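Local atomic coordinates of geranyltranstransferase (Enterococcus faecalis, PDB entry 3P8L), a protein that probably joins isopentenyl diphosphate to geranyl diphosphate, giving (2E,6E)-farnesyl diphosphate and diphosphate in isoprenoid biosynthesis, with magnesium as cofactor. Residues Lys151-Gln156 against Gly187-Phe192. Residues are numbered along the deposited sequence; the frame is centred on the assembly and turned at random. Where two conformers were deposited one is given.
Sequences KAAGNQ and GALIEF
Ala152 points its methyl at the flank of helix 175-200, where CB comes to rest 3.3 Å from the carbonyl oxygen O of Ala188. That oxygen accepts the helical hydrogen bond from Phe192 N, and the methyl rests against it in van der Waals contact. The approach is returned: Ala188 CB lies 3.4 Å from Ala152 O, and each alanine thus sets its methyl against the other's backbone carbonyl. Because both side chains are so short, the helices come very close, with 4.8 Å between the CA atoms of Ala152 and Ala188.

One turn further along helix 175-200, the stem of Phe192 closes over the same methyl, CB to Ala152 CB at 3.8 Å. It is this CB that does the touching; with CG anti to the backbone N (chi1 176°), the side chain continues to Gln148 and Leu149, earlier on helix 139-153, and also touches Leu80 of helix 71-92. Leu189 reaches across with one branch of its fork, CD2, which sits 4.0 Å from both CA and CB of Ala153 and 4.2 Å from Ala152 CB. Leu80 and Ile83 pack on Leu189, and Ile83 also meets Ala153, so a third helix lines this side of the junction.

No hydrogen bond passes between 151-156 and 187-192; the side chains that meet are all apolar, though the closest approaches are methyls against backbone carbonyl oxygens, and most of the touching residues are buried. Just beyond Ala153 the chain leaves helical geometry at Gly154, and Asn155 and Gln156 turn to the second subunit, Gln156 NE2 making a weak hydrogen bond to Gln130 OE1 there. Alanine-to-alanine close packing here joins two helices of the all-alpha isoprenoid synthase fold, next to the dimer interface.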
ATOM      1  N   LYS A 151       6.453  -3.682   6.723  1.00 37.34           N
ATOM      2  CA  LYS A 151       6.465  -4.632   7.832  0.50 35.94           C
ATOM      3  C   LYS A 151       5.435  -4.247   8.893  1.00 35.29           C
ATOM      4  O   LYS A 151       4.668  -5.083   9.328  1.00 42.40           O
ATOM      5  CB  LYS A 151       7.869  -4.753   8.458  0.50 34.51           C
ATOM      6  CG  LYS A 151       7.972  -5.789   9.577  0.50 38.89           C
ATOM      7  CD  LYS A 151       9.435  -6.082   9.927  0.50 44.50           C
ATOM      8  CE  LYS A 151       9.537  -7.123  11.037  0.50 47.11           C
ATOM      9  NZ  LYS A 151       8.710  -6.749  12.225  0.50 38.75           N
ATOM     10  N   ALA A 152       5.415  -2.973   9.291  1.00 33.18           N
ATOM     11  CA  ALA A 152       4.502  -2.523  10.324  1.00 30.90           C
ATOM     12  C   ALA A 152       3.028  -2.500   9.864  1.00 36.27           C
ATOM     13  O   ALA A 152       2.131  -2.881  10.604  1.00 35.36           O
ATOM     14  CB  ALA A 152       4.926  -1.128  10.848  1.00 36.22           C
ATOM     15  N   ALA A 153       2.803  -2.062   8.638  1.00 35.68           N
ATOM     16  CA  ALA A 153       1.456  -1.808   8.144  1.00 39.28           C
ATOM     17  C   ALA A 153       0.777  -3.023   7.531  1.00 32.88           C
ATOM     18  O   ALA A 153      -0.451  -3.079   7.494  1.00 36.63           O
ATOM     19  CB  ALA A 153       1.482  -0.635   7.128  1.00 35.32           C
ATOM     20  N   GLY A 154       1.563  -4.006   7.076  1.00 33.93           N
ATOM     21  CA  GLY A 154       1.029  -5.122   6.300  1.00 34.13           C
ATOM     22  C   GLY A 154       0.718  -6.422   7.035  1.00 37.32           C
ATOM     23  O   GLY A 154       0.328  -6.410   8.204  1.00 34.27           O
ATOM     24  N   ASN A 155       0.908  -7.535   6.327  1.00 36.66           N
ATOM     25  CA  ASN A 155       0.631  -8.891   6.818  1.00 46.24           C
ATOM     26  C   ASN A 155       1.417  -9.305   8.047  1.00 45.47           C
ATOM     27  O   ASN A 155       0.956 -10.160   8.786  1.00 42.69           O
ATOM     28  CB  ASN A 155       0.908  -9.925   5.732  1.00 49.46           C
ATOM     29  CG  ASN A 155       0.030  -9.756   4.529  1.00 51.78           C
ATOM     30  OD1 ASN A 155      -1.126  -9.369   4.645  1.00 44.60           O
ATOM     31  ND2 ASN A 155       0.576 -10.051   3.361  1.00 50.01           N
ATOM     32  N   GLN A 156       2.603  -8.718   8.241  1.00 40.05           N
ATOM     33  CA  GLN A 156       3.402  -8.950   9.454  1.00 44.26           C
ATOM     34  C   GLN A 156       2.958  -8.103  10.630  1.00 45.44           C
ATOM     35  O   GLN A 156       3.396  -8.323  11.765  1.00 40.91           O
ATOM     36  CB  GLN A 156       4.889  -8.677   9.190  1.00 41.08           C
ATOM     37  CG  GLN A 156       5.537  -9.745   8.348  1.00 43.62           C
ATOM     38  CD  GLN A 156       7.031  -9.685   8.407  1.00 55.98           C
ATOM     39  OE1 GLN A 156       7.672 -10.550   9.009  1.00 55.87           O
ATOM     40  NE2 GLN A 156       7.605  -8.656   7.798  1.00 43.96           N
ATOM     41  N   GLY A 187       0.421  -1.563  18.067  1.00 45.05           N
ATOM     42  CA  GLY A 187       1.837  -1.475  18.425  1.00 39.82           C
ATOM     43  C   GLY A 187       2.762  -1.282  17.246  1.00 42.82           C
ATOM     44  O   GLY A 187       3.720  -0.509  17.328  1.00 40.56           O
ATOM     45  N   ALA A 188       2.454  -1.955  16.139  1.00 40.53           N
ATOM     46  CA  ALA A 188       3.360  -2.026  14.997  1.00 42.27           C
ATOM     47  C   ALA A 188       3.662  -0.673  14.351  1.00 37.11           C
ATOM     48  O   ALA A 188       4.826  -0.398  14.067  1.00 40.11           O
ATOM     49  CB  ALA A 188       2.872  -3.044  13.956  1.00 38.90           C
ATOM     50  N   LEU A 189       2.636   0.162  14.140  1.00 39.10           N
ATOM     51  CA  LEU A 189       2.831   1.504  13.549  1.00 42.83           C
ATOM     52  C   LEU A 189       3.472   2.478  14.551  1.00 36.24           C
ATOM     53  O   LEU A 189       4.169   3.403  14.152  1.00 36.50           O
ATOM     54  CB  LEU A 189       1.502   2.116  13.043  1.00 39.42           C
ATOM     55  CG  LEU A 189       0.714   1.577  11.840  1.00 40.76           C
ATOM     56  CD1 LEU A 189      -0.422   2.551  11.482  1.00 44.71           C
ATOM     57  CD2 LEU A 189       1.603   1.348  10.620  1.00 35.65           C
ATOM     58  N   ILE A 190       3.175   2.286  15.832  1.00 34.70           N
ATOM     59  CA  ILE A 190       3.795   3.067  16.924  1.00 39.14           C
ATOM     60  C   ILE A 190       5.286   2.743  16.930  1.00 42.35           C
ATOM     61  O   ILE A 190       6.115   3.664  16.999  1.00 38.20           O
ATOM     62  CB  ILE A 190       3.155   2.786  18.313  1.00 40.62           C
ATOM     63  CG1 ILE A 190       1.650   3.106  18.312  1.00 42.06           C
ATOM     64  CG2 ILE A 190       3.864   3.581  19.446  1.00 39.38           C
ATOM     65  CD1 ILE A 190       1.300   4.513  17.943  1.00 47.77           C
ATOM     66  N   GLU A 191       5.605   1.444  16.818  1.00 40.33           N
ATOM     67  CA  GLU A 191       6.998   1.006  16.734  0.50 43.68           C
ATOM     68  C   GLU A 191       7.691   1.595  15.513  1.00 46.62           C
ATOM     69  O   GLU A 191       8.817   2.113  15.630  1.00 41.29           O
ATOM     70  CB  GLU A 191       7.115  -0.525  16.803  0.50 44.38           C
ATOM     71  CG  GLU A 191       7.040  -1.071  18.231  0.50 48.47           C
ATOM     72  CD  GLU A 191       6.589  -2.519  18.295  0.50 48.55           C
ATOM     73  OE1 GLU A 191       6.331  -3.105  17.224  0.50 57.07           O
ATOM     74  OE2 GLU A 191       6.483  -3.067  19.414  0.50 41.12           O
ATOM     75  N   PHE A 192       7.011   1.570  14.356  1.00 40.90           N
ATOM     76  CA  PHE A 192       7.555   2.231  13.173  1.00 36.85           C
ATOM     77  C   PHE A 192       7.858   3.703  13.446  1.00 36.25           C
ATOM     78  O   PHE A 192       8.897   4.201  13.010  1.00 40.48           O
ATOM     79  CB  PHE A 192       6.633   2.134  11.937  1.00 34.16           C
ATOM     80  CG  PHE A 192       7.159   2.910  10.758  1.00 35.84           C
ATOM     81  CD1 PHE A 192       8.113   2.344   9.920  1.00 29.92           C
ATOM     82  CD2 PHE A 192       6.759   4.233  10.525  1.00 28.43           C
ATOM     83  CE1 PHE A 192       8.615   3.058   8.843  1.00 32.80           C
ATOM     84  CE2 PHE A 192       7.280   4.958   9.472  1.00 36.20           C
ATOM     85  CZ  PHE A 192       8.215   4.362   8.623  1.00 33.62           C
TER